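Local coordinates for protein pyroglutamyl-peptidase I (Fervidobacterium islandicum, PDB 6LTQ) that probably removes pyroglutamyl groups from the amino-terminal ends of peptides, as a cysteine-type peptidase of a thermophilic, keratin-degrading bacterium, at residues D[160-163]-D[164-168]; D[64-67]-D[68-72]; D[189-192]-D[193-197]; D[203-206]-D[207-210]. One frame throughout, in Å; residues are numbered along the deposited sequence.

Interaction 1. Residues D[160-163]-D[164-168]; sequences YYYS and LHRSN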
loop_
_atom_site.group_PDB
_atom_site.type_symbol
_atom_site.label_atom_id
_atom_site.label_comp_id
_atom_site.label_asym_id
_atom_site.label_seq_id
_atom_site.Cartn_x
_atom_site.Cartn_y
_atom_site.Cartn_z
ATOM N N TYR D 160 -7.396 -13.241 -21.813
ATOM C CA TYR D 160 -8.633 -12.478 -21.718
ATOM C C TYR D 160 -8.923 -11.757 -23.030
ATOM O O TYR D 160 -10.047 -11.800 -23.537
ATOM C CB TYR D 160 -8.549 -11.465 -20.560
ATOM C CG TYR D 160 -9.857 -10.922 -20.057
ATOM C CD1 TYR D 160 -11.061 -11.516 -20.387
ATOM C CD2 TYR D 160 -9.884 -9.800 -19.201
ATOM C CE1 TYR D 160 -12.269 -11.020 -19.908
ATOM C CE2 TYR D 160 -11.077 -9.296 -18.715
ATOM C CZ TYR D 160 -12.265 -9.901 -19.059
ATOM O OH TYR D 160 -13.436 -9.398 -18.557
ATOM N N TYR D 161 -7.926 -11.055 -23.567
ATOM C CA TYR D 161 -8.138 -10.337 -24.821
ATOM C C TYR D 161 -8.457 -11.309 -25.946
ATOM O O TYR D 161 -9.370 -11.073 -26.747
ATOM C CB TYR D 161 -6.913 -9.493 -25.169
ATOM C CG TYR D 161 -7.094 -8.682 -26.442
ATOM C CD1 TYR D 161 -6.766 -9.220 -27.688
ATOM C CD2 TYR D 161 -7.596 -7.382 -26.400
ATOM C CE1 TYR D 161 -6.939 -8.496 -28.850
ATOM C CE2 TYR D 161 -7.756 -6.640 -27.567
ATOM C CZ TYR D 161 -7.426 -7.202 -28.792
ATOM O OH TYR D 161 -7.604 -6.463 -29.968
ATOM N N TYR D 162 -7.735 -12.429 -25.990
ATOM C CA TYR D 162 -7.988 -13.428 -27.027
ATOM C C TYR D 162 -9.450 -13.864 -27.021
ATOM O O TYR D 162 -10.105 -13.886 -28.069
ATOM C CB TYR D 162 -7.052 -14.627 -26.844
ATOM C CG TYR D 162 -7.145 -15.599 -28.011
ATOM C CD1 TYR D 162 -8.106 -16.603 -28.031
ATOM C CD2 TYR D 162 -6.296 -15.478 -29.104
ATOM C CE1 TYR D 162 -8.204 -17.470 -29.109
ATOM C CE2 TYR D 162 -6.382 -16.336 -30.178
ATOM C CZ TYR D 162 -7.336 -17.329 -30.177
ATOM O OH TYR D 162 -7.414 -18.175 -31.258
ATOM N N SER D 163 -9.998 -14.177 -25.838
ATOM C CA SER D 163 -11.375 -14.653 -25.773
ATOM C C SER D 163 -12.374 -13.560 -26.122
ATOM O O SER D 163 -13.357 -13.823 -26.827
ATOM C CB SER D 163 -11.699 -15.232 -24.382
ATOM O OG SER D 163 -11.015 -16.464 -24.169
ATOM N N LEU D 164 -12.164 -12.327 -25.632
ATOM C CA LEU D 164 -13.117 -11.278 -25.969
ATOM C C LEU D 164 -13.026 -10.906 -27.450
ATOM O O LEU D 164 -14.047 -10.582 -28.066
ATOM C CB LEU D 164 -12.903 -10.048 -25.067
ATOM C CG LEU D 164 -13.418 -10.177 -23.611
ATOM C CD1 LEU D 164 -12.936 -8.978 -22.728
ATOM C CD2 LEU D 164 -14.910 -10.251 -23.542
ATOM N N HIS D 165 -11.826 -10.949 -28.033
ATOM C CA HIS D 165 -11.691 -10.687 -29.466
ATOM C C HIS D 165 -12.322 -11.800 -30.299
ATOM O O HIS D 165 -13.080 -11.529 -31.237
ATOM C CB HIS D 165 -10.228 -10.527 -29.846
ATOM C CG HIS D 165 -10.023 -10.269 -31.307
ATOM N ND1 HIS D 165 -10.628 -9.219 -31.967
ATOM C CD2 HIS D 165 -9.293 -10.930 -32.238
ATOM C CE1 HIS D 165 -10.270 -9.238 -33.240
ATOM N NE2 HIS D 165 -9.462 -10.268 -33.431
ATOM N N ARG D 166 -12.000 -13.061 -29.982
ATOM C CA ARG D 166 -12.627 -14.184 -30.675
ATOM C C ARG D 166 -14.142 -14.115 -30.546
ATOM O O ARG D 166 -14.871 -14.426 -31.496
ATOM C CB ARG D 166 -12.107 -15.508 -30.117
ATOM C CG ARG D 166 -12.423 -16.725 -31.005
ATOM C CD ARG D 166 -12.130 -18.027 -30.272
ATOM N NE ARG D 166 -11.923 -19.165 -31.173
ATOM C CZ ARG D 166 -12.907 -19.853 -31.750
ATOM N NH1 ARG D 166 -12.615 -20.880 -32.546
ATOM N NH2 ARG D 166 -14.180 -19.519 -31.535
ATOM N N SER D 167 -14.627 -13.691 -29.376
ATOM C CA SER D 167 -16.059 -13.512 -29.174
ATOM C C SER D 167 -16.614 -12.431 -30.093
ATOM O O SER D 167 -17.717 -12.577 -30.639
ATOM C CB SER D 167 -16.347 -13.132 -27.723
ATOM O OG SER D 167 -17.718 -12.809 -27.551
ATOM N N ASN D 168 -15.860 -11.343 -30.297
ATOM C CA ASN D 168 -16.401 -10.263 -31.117
ATOM C C ASN D 168 -16.486 -10.682 -32.584
ATOM O O ASN D 168 -17.446 -10.339 -33.281
ATOM C CB ASN D 168 -15.561 -8.994 -30.959
ATOM C CG ASN D 168 -16.092 -7.830 -31.808
ATOM O OD1 ASN D 168 -15.363 -7.256 -32.612
ATOM N ND2 ASN D 168 -17.357 -7.468 -31.607
#

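Interaction 2. Residues D[64-67]-D[68-72]; sequences EVLE and EYYKT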
loop_
_atom_site.group_PDB
_atom_site.type_symbol
_atom_site.label_atom_id
_atom_site.label_comp_id
_atom_site.label_asym_id
_atom_site.label_seq_id
_atom_site.Cartn_x
_atom_site.Cartn_y
_atom_site.Cartn_z
ATOM N N GLU D 64 -2.696 -20.943 -27.986
ATOM C CA GLU D 64 -2.787 -22.125 -28.842
ATOM C C GLU D 64 -3.572 -23.224 -28.141
ATOM O O GLU D 64 -4.539 -23.754 -28.698
ATOM C CB GLU D 64 -1.396 -22.619 -29.228
ATOM C CG GLU D 64 -0.793 -21.874 -30.395
ATOM C CD GLU D 64 0.608 -22.349 -30.711
ATOM O OE1 GLU D 64 1.129 -23.221 -29.973
ATOM O OE2 GLU D 64 1.186 -21.851 -31.698
ATOM N N VAL D 65 -3.192 -23.545 -26.896
ATOM C CA VAL D 65 -3.952 -24.528 -26.126
ATOM C C VAL D 65 -5.401 -24.082 -25.996
ATOM O O VAL D 65 -6.324 -24.872 -26.203
ATOM C CB VAL D 65 -3.308 -24.761 -24.746
ATOM C CG1 VAL D 65 -4.177 -25.679 -23.902
ATOM C CG2 VAL D 65 -1.885 -25.315 -24.885
ATOM N N LEU D 66 -5.631 -22.798 -25.681
ATOM C CA LEU D 66 -7.005 -22.304 -25.562
ATOM C C LEU D 66 -7.731 -22.361 -26.898
ATOM O O LEU D 66 -8.910 -22.733 -26.956
ATOM C CB LEU D 66 -7.024 -20.866 -25.020
ATOM C CG LEU D 66 -8.415 -20.221 -24.865
ATOM C CD1 LEU D 66 -9.308 -20.984 -23.883
ATOM C CD2 LEU D 66 -8.329 -18.741 -24.440
ATOM N N GLU D 67 -7.065 -21.939 -27.977
ATOM C CA GLU D 67 -7.699 -22.012 -29.289
ATOM C C GLU D 67 -8.017 -23.456 -29.647
ATOM O O GLU D 67 -9.096 -23.750 -30.174
ATOM C CB GLU D 67 -6.802 -21.381 -30.357
ATOM C CG GLU D 67 -7.381 -21.432 -31.776
ATOM C CD GLU D 67 -8.763 -20.804 -31.889
ATOM O OE1 GLU D 67 -9.101 -19.921 -31.075
ATOM O OE2 GLU D 67 -9.518 -21.189 -32.803
ATOM N N GLU D 68 -7.101 -24.374 -29.316
ATOM C CA GLU D 68 -7.313 -25.785 -29.613
ATOM C C GLU D 68 -8.558 -26.292 -28.907
ATOM O O GLU D 68 -9.348 -27.044 -29.490
ATOM C CB GLU D 68 -6.074 -26.581 -29.174
ATOM C CG GLU D 68 -6.152 -28.106 -29.277
ATOM C CD GLU D 68 -4.929 -28.816 -28.654
ATOM O OE1 GLU D 68 -4.536 -28.492 -27.504
ATOM O OE2 GLU D 68 -4.350 -29.700 -29.325
ATOM N N TYR D 69 -8.793 -25.824 -27.677
ATOM C CA TYR D 69 -10.010 -26.217 -26.975
ATOM C C TYR D 69 -11.224 -25.551 -27.589
ATOM O O TYR D 69 -12.276 -26.184 -27.731
ATOM C CB TYR D 69 -9.942 -25.886 -25.485
ATOM C CG TYR D 69 -10.946 -26.695 -24.691
ATOM C CD1 TYR D 69 -12.282 -26.307 -24.598
ATOM C CD2 TYR D 69 -10.562 -27.877 -24.070
ATOM C CE1 TYR D 69 -13.207 -27.072 -23.883
ATOM C CE2 TYR D 69 -11.471 -28.645 -23.363
ATOM C CZ TYR D 69 -12.790 -28.245 -23.270
ATOM O OH TYR D 69 -13.685 -29.026 -22.556
ATOM N N TYR D 70 -11.109 -24.268 -27.948
ATOM C CA TYR D 70 -12.239 -23.613 -28.597
ATOM C C TYR D 70 -12.592 -24.309 -29.908
ATOM O O TYR D 70 -13.781 -24.393 -30.254
ATOM C CB TYR D 70 -11.956 -22.124 -28.853
ATOM C CG TYR D 70 -12.225 -21.173 -27.696
ATOM C CD1 TYR D 70 -13.377 -21.271 -26.909
ATOM C CD2 TYR D 70 -11.319 -20.164 -27.408
ATOM C CE1 TYR D 70 -13.604 -20.386 -25.851
ATOM C CE2 TYR D 70 -11.536 -19.279 -26.358
ATOM C CZ TYR D 70 -12.673 -19.390 -25.585
ATOM O OH TYR D 70 -12.860 -18.496 -24.546
ATOM N N LYS D 71 -11.584 -24.768 -30.686
ATOM C CA LYS D 71 -12.001 -25.516 -31.868
ATOM C C LYS D 71 -12.632 -26.858 -31.549
ATOM O O LYS D 71 -13.556 -27.270 -32.255
ATOM C CB LYS D 71 -10.963 -25.694 -32.958
ATOM C CG LYS D 71 -11.933 -25.577 -34.127
ATOM C CD LYS D 71 -11.724 -25.140 -35.502
ATOM C CE LYS D 71 -10.498 -25.471 -36.284
ATOM N NZ LYS D 71 -11.052 -25.023 -37.655
ATOM N N THR D 72 -12.258 -27.522 -30.478
ATOM C CA THR D 72 -12.770 -28.884 -30.352
ATOM C C THR D 72 -14.003 -29.013 -29.445
ATOM O O THR D 72 -14.529 -30.124 -29.280
ATOM C CB THR D 72 -11.619 -29.820 -29.946
ATOM O OG1 THR D 72 -11.031 -29.358 -28.726
ATOM C CG2 THR D 72 -10.551 -29.756 -31.068
#

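Interaction 3. Residues D[189-192]-D[193-197]; sequences ATKE and GKLEK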
loop_
_atom_site.group_PDB
_atom_site.type_symbol
_atom_site.label_atom_id
_atom_site.label_comp_id
_atom_site.label_asym_id
_atom_site.label_seq_id
_atom_site.Cartn_x
_atom_site.Cartn_y
_atom_site.Cartn_z
ATOM N N ALA D 189 3.146 -17.542 3.173
ATOM C CA ALA D 189 3.882 -18.049 4.328
ATOM C C ALA D 189 5.358 -18.321 4.018
ATOM O O ALA D 189 6.180 -18.316 4.941
ATOM C CB ALA D 189 3.185 -19.298 4.855
ATOM N N THR D 190 5.713 -18.532 2.749
ATOM C CA THR D 190 7.095 -18.794 2.331
ATOM C C THR D 190 7.893 -17.541 1.971
ATOM O O THR D 190 9.073 -17.657 1.623
ATOM C CB THR D 190 7.111 -19.761 1.147
ATOM O OG1 THR D 190 6.489 -19.143 0.015
ATOM C CG2 THR D 190 6.351 -21.025 1.500
ATOM N N LYS D 191 7.288 -16.356 2.026
ATOM C CA LYS D 191 7.907 -15.132 1.511
ATOM C C LYS D 191 8.871 -14.513 2.529
ATOM O O LYS D 191 8.680 -14.614 3.743
ATOM C CB LYS D 191 6.828 -14.122 1.117
ATOM C CG LYS D 191 5.903 -14.615 0.017
ATOM C CD LYS D 191 6.541 -14.611 -1.352
ATOM C CE LYS D 191 5.619 -15.098 -2.492
ATOM N NZ LYS D 191 5.462 -16.575 -2.518
ATOM N N GLU D 192 9.846 -13.786 2.002
ATOM C CA GLU D 192 11.045 -13.242 2.613
ATOM C C GLU D 192 10.769 -11.804 2.963
ATOM O O GLU D 192 10.013 -11.167 2.252
ATOM C CB GLU D 192 12.014 -13.205 1.460
ATOM C CG GLU D 192 11.067 -12.996 0.306
ATOM C CD GLU D 192 11.568 -13.077 -1.056
ATOM O OE1 GLU D 192 10.830 -13.547 -1.990
ATOM O OE2 GLU D 192 12.735 -12.618 -1.333
ATOM N N GLY D 193 11.340 -11.293 4.039
ATOM C CA GLY D 193 11.290 -9.842 4.136
ATOM C C GLY D 193 9.880 -9.290 4.121
ATOM O O GLY D 193 8.918 -9.960 4.459
ATOM N N LYS D 194 9.767 -8.095 3.578
ATOM C CA LYS D 194 8.516 -7.368 3.503
ATOM C C LYS D 194 7.387 -8.153 2.806
ATOM O O LYS D 194 6.198 -7.918 3.076
ATOM C CB LYS D 194 8.834 -6.185 2.613
ATOM C CG LYS D 194 9.968 -5.144 2.819
ATOM C CD LYS D 194 10.144 -4.114 3.917
ATOM C CE LYS D 194 11.239 -4.015 5.011
ATOM N NZ LYS D 194 10.538 -2.704 5.742
ATOM N N LEU D 195 7.731 -9.090 1.917
ATOM C CA LEU D 195 6.704 -9.877 1.247
ATOM C C LEU D 195 5.977 -10.829 2.183
ATOM O O LEU D 195 4.915 -11.333 1.799
ATOM C CB LEU D 195 7.294 -10.671 0.077
ATOM C CG LEU D 195 7.912 -9.842 -1.058
ATOM C CD1 LEU D 195 8.179 -10.721 -2.254
ATOM C CD2 LEU D 195 7.044 -8.657 -1.448
ATOM N N GLU D 196 6.495 -11.080 3.395
ATOM C CA GLU D 196 5.757 -11.890 4.360
ATOM C C GLU D 196 4.439 -11.243 4.764
ATOM O O GLU D 196 3.590 -11.915 5.374
ATOM C CB GLU D 196 6.632 -12.133 5.608
ATOM C CG GLU D 196 6.826 -10.889 6.485
ATOM C CD GLU D 196 7.864 -11.075 7.597
ATOM O OE1 GLU D 196 8.373 -10.053 8.119
ATOM O OE2 GLU D 196 8.158 -12.230 7.960
ATOM N N LYS D 197 4.249 -9.960 4.432
ATOM C CA LYS D 197 3.070 -9.187 4.800
ATOM C C LYS D 197 2.054 -9.065 3.670
ATOM O O LYS D 197 1.121 -8.270 3.780
ATOM C CB LYS D 197 3.484 -7.788 5.260
ATOM C CG LYS D 197 4.449 -7.791 6.424
ATOM C CD LYS D 197 4.799 -6.378 6.851
ATOM C CE LYS D 197 5.302 -6.350 8.285
ATOM N NZ LYS D 197 5.582 -4.955 8.740
HETATM O O HOH W 1 9.639 -14.297 6.149
#

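Interaction 4. Residues D[203-206]-D[207-210]; sequences LELQ and TKAV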
loop_
_atom_site.group_PDB
_atom_site.type_symbol
_atom_site.label_atom_id
_atom_site.label_comp_id
_atom_site.label_asym_id
_atom_site.label_seq_id
_atom_site.Cartn_x
_atom_site.Cartn_y
_atom_site.Cartn_z
ATOM N N LEU D 203 -7.966 -21.128 0.109
ATOM C CA LEU D 203 -8.524 -21.851 -1.033
ATOM C C LEU D 203 -10.018 -22.062 -0.860
ATOM O O LEU D 203 -10.797 -21.941 -1.823
ATOM C CB LEU D 203 -7.815 -23.201 -1.196
ATOM C CG LEU D 203 -8.328 -24.058 -2.365
ATOM C CD1 LEU D 203 -8.039 -23.388 -3.727
ATOM C CD2 LEU D 203 -7.702 -25.447 -2.295
ATOM N N GLU D 204 -10.455 -22.345 0.372
ATOM C CA GLU D 204 -11.872 -22.587 0.602
ATOM C C GLU D 204 -12.720 -21.372 0.226
ATOM O O GLU D 204 -13.736 -21.495 -0.474
ATOM C CB GLU D 204 -12.101 -23.001 2.062
ATOM C CG GLU D 204 -11.182 -24.160 2.539
ATOM C CD GLU D 204 -9.814 -23.693 3.068
ATOM O OE1 GLU D 204 -9.739 -23.239 4.237
ATOM O OE2 GLU D 204 -8.801 -23.807 2.345
ATOM N N LEU D 205 -12.290 -20.180 0.637
ATOM C CA LEU D 205 -13.071 -18.982 0.329
ATOM C C LEU D 205 -12.983 -18.622 -1.154
ATOM O O LEU D 205 -13.993 -18.241 -1.763
ATOM C CB LEU D 205 -12.614 -17.810 1.209
ATOM C CG LEU D 205 -13.484 -16.548 1.114
ATOM C CD1 LEU D 205 -14.955 -16.829 1.469
ATOM C CD2 LEU D 205 -12.904 -15.412 1.988
ATOM N N GLN D 206 -11.799 -18.753 -1.762
ATOM C CA GLN D 206 -11.687 -18.494 -3.200
ATOM C C GLN D 206 -12.562 -19.459 -3.998
ATOM O O GLN D 206 -13.208 -19.069 -4.978
ATOM C CB GLN D 206 -10.238 -18.624 -3.671
ATOM C CG GLN D 206 -9.265 -17.651 -3.049
ATOM C CD GLN D 206 -8.000 -17.565 -3.847
ATOM O OE1 GLN D 206 -8.012 -17.749 -5.070
ATOM N NE2 GLN D 206 -6.893 -17.295 -3.174
ATOM N N THR D 207 -12.573 -20.733 -3.604
ATOM C CA THR D 207 -13.414 -21.709 -4.289
ATOM C C THR D 207 -14.885 -21.363 -4.123
ATOM O O THR D 207 -15.666 -21.433 -5.084
ATOM C CB THR D 207 -13.107 -23.110 -3.763
ATOM O OG1 THR D 207 -11.721 -23.397 -3.990
ATOM C CG2 THR D 207 -13.948 -24.152 -4.482
ATOM N N LYS D 208 -15.279 -20.955 -2.920
ATOM C CA LYS D 208 -16.654 -20.533 -2.714
ATOM C C LYS D 208 -17.007 -19.358 -3.625
ATOM O O LYS D 208 -18.112 -19.306 -4.191
ATOM C CB LYS D 208 -16.879 -20.185 -1.238
ATOM C CG LYS D 208 -18.266 -19.636 -0.947
ATOM C CD LYS D 208 -18.493 -19.374 0.550
ATOM C CE LYS D 208 -19.874 -18.781 0.816
ATOM N NZ LYS D 208 -20.147 -18.544 2.271
ATOM N N ALA D 209 -16.079 -18.414 -3.804
ATOM C CA ALA D 209 -16.383 -17.264 -4.647
ATOM C C ALA D 209 -16.654 -17.694 -6.086
ATOM O O ALA D 209 -17.652 -17.289 -6.692
ATOM C CB ALA D 209 -15.238 -16.252 -4.593
ATOM N N VAL D 210 -15.778 -18.534 -6.641
ATOM C CA VAL D 210 -15.954 -18.979 -8.017
ATOM C C VAL D 210 -17.202 -19.846 -8.134
ATOM O O VAL D 210 -17.945 -19.759 -9.123
ATOM C CB VAL D 210 -14.689 -19.702 -8.505
ATOM C CG1 VAL D 210 -14.913 -20.295 -9.900
ATOM C CG2 VAL D 210 -13.503 -18.706 -8.528
#

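Interaction 1. Residues D[160-163]-D[164-168]
Leu164 lays its CD1 methyl over one face of the Tyr160 ring, a helical turn back. The methyl sits toward the rim, with Leu164 CD1 3.5 Å from Tyr160 CE1 and 4.0 Å from the centroid of the Tyr160 ring, a CH-pi contact. Tyr160 CG points opposite its own N (chi1 -161°), which carries the ring forward to Leu164, and Leu164 N also donates to Tyr160 O at 3.0 Å. Cutting Tyr160 back to an alanine would probably strip Leu164 CD1 of the ring beneath it and leave Glu93 O without the hydroxyl that bonds it. His165 comes next: its N reaches Tyr161 O at 2.8 Å, and its CB packs 4.0 Å from Tyr161 CE1. The two rings are nearly parallel, at 17°, but slid apart, with centroids of Tyr161 and His165 separated by 5.9 Å, and they scarcely overlap. His165 ND1 bonds Tyr125 OH instead. All this belongs to helix 158-170, which starts just beyond Cys156, a cysteinesulfonic acid here, and packs against strands 90-97 and 175-181 of the mixed sheet. Arg166 runs alongside Tyr162 with Arg166 CD 4.1 Å from Tyr162 CE1, its guanidinium turned 45° from the ring, and its extended chain delivers NE to a salt bridge with Glu67 of helix 59-72. Ser167 N bonds Ser163 O at 2.9 Å, while Ser167 OG bonds Pro173 O.

Interaction 2. Residues D[64-67]-D[68-72]
In the closing turns of helix 59-72, Leu66 and Tyr70 stand side by side on the face turned to the protein interior, both pointing the same way. One ring corner does most of the touching: Tyr70 CE2 lies 3.6 Å from Leu66 CG, and the same atom is 3.7 Å from Leu66 CD1 and 3.8 Å from Leu66 CD2, so the whole isobutyl end gathers round it. Tyr70 CG swings back beside its N (chi1 -84°) and brings the ring over to Leu66. Underneath, Tyr70 N donates to Leu66 O at 2.9 Å. The helix is one of those flanking the mixed sheet of this alpha/beta fold, and the pair packs on Leu18 and His80 of its strands, with Ser163 of helix 158-170 also against Leu66. Tyr70 OH reaches out of the helix to bond Ser163 OG. A phenylalanine in place of Tyr70 would probably keep the packing on Leu66 but take away this hydroxyl, leaving Ser163 OG without that partner. On the neighbouring side Glu67 bends at chi2 (56°), which brings OE1 to the edge of the Tyr70 ring, near its plane, 4.2 Å from Tyr70 CB; the same oxygen also bonds Tyr162 OH. Lys71 N bonds Glu67 O at 2.7 Å and Glu68 N bonds Glu64 O at 2.7 Å. Tyr69, whose OH bonds His51, donates its N to Val65 O.

Interaction 3. Residues D[189-192]-D[193-197]
Lys191 and Glu192 meet Leu195 and Glu196 in a tight surface turn, within the connection between helix 185-189 and helix 203-215. Here the chain enters a short 3-10 turn, residues 194-196, and doubles back on itself. Its bonds span three residues, as in a 3-10 helix: Glu196 N to Gly193 O at 2.9 Å and, ahead of it, a weak and bent one from Leu195 N to Glu192 O at 3.1 Å. Gly193 sits at the bend with a positive phi of 58°, a conformation in which a side chain would run into the carbonyl carbon of Glu192. On the inner side the Lys191 chain crosses Leu195, with Lys191 CB 3.6 Å from Leu195 CB and 3.5 Å from Leu195 O. Bends at chi2 and chi4 then carry the ammonium away, where NZ bonds Gln187 O, forms a salt bridge with Glu28 and has a cation-pi contact with Phe183. The Glu192 side chain lies beside Leu195 and points the same way, but it is poorly ordered, so little rests on it. Glu196 faces the second subunit, where its OE2 makes a salt bridge with Lys139 of that subunit. The Glu196 side chain is extended beyond CG, and CG itself sits in the crowded position between N and the carbonyl carbon (chi1 72°). A water lies 2.6 Å from Lys191 O and 3.1 Å from Glu196 OE2, placed to bridge them, though its protons may be shared with other acceptors.

Interaction 4. Residues D[203-206]-D[207-210]
Leu203 O is gripped twice by one residue: Thr207 N donates to it at 2.8 Å, and Thr207 OG1 donates its proton to that same Leu203 O, also at 2.8 Å. The two donors arrive differently. The amide is tilted modestly from the carbonyl plane, while the hydroxyl stands well above it, 40° out. Thr207 can do this because OG1 is set beside its own N (chi1 -59°), turned back toward the preceding turn, with CG2 opposite the N. Taking this bond within its own helix gives the buried hydroxyl a partner without reaching beyond the helix. The Leu203 side chain crosses the threonine obliquely and brings carbon to it, its CD1 3.7 Å from Thr207 OG1. The other amides follow the usual alpha-helical spacing: Lys208 N to Glu204 O at 2.9 Å, Ala209 N to Leu205 O at 2.9 Å, Val210 N to Gln206 O at 3.1 Å. The Val210 CG2 methyl closes in beside the last of these carbonyls, 3.6 Å from Gln206 O. Lys208 is stretched out straight, and Leu205 CD1 barely reaches it, at 4.5 Å from Lys208 CD. The Gln206 side chain leaves the helix, its NE2 bonding Met201 O and Pro182 O, which ties the first turns of helix 203-215 to the loop leading into it and to the residue just after strand 175-181. Leu203 and Gln206 lie against helix 32-40, through Arg35, Arg39, Pro32 and Ile36, while Leu205 packs on Ile143 and on Pro185 of the second subunit.

Interactions 1 and 2 are neighbours: their centres lie about 13 Å apart on two helices, 158-170 and 59-72, that pack together, and Ser163 OG and Tyr70 OH come within 2.8 Å while Arg166 CD rests 3.7 Å from Tyr70 CD2. Interaction 4 is on the other side of the chain's centre, about 26 Å from interaction 1 and about 27 Å from interaction 2, centre to centre. Interaction 3 is farthest out, about 36 Å from interaction 1 by centres, and faces the second subunit, which interaction 4 also touches through Leu205. Of the four, interaction 1 lies closest in sequence to the oxidised Cys156.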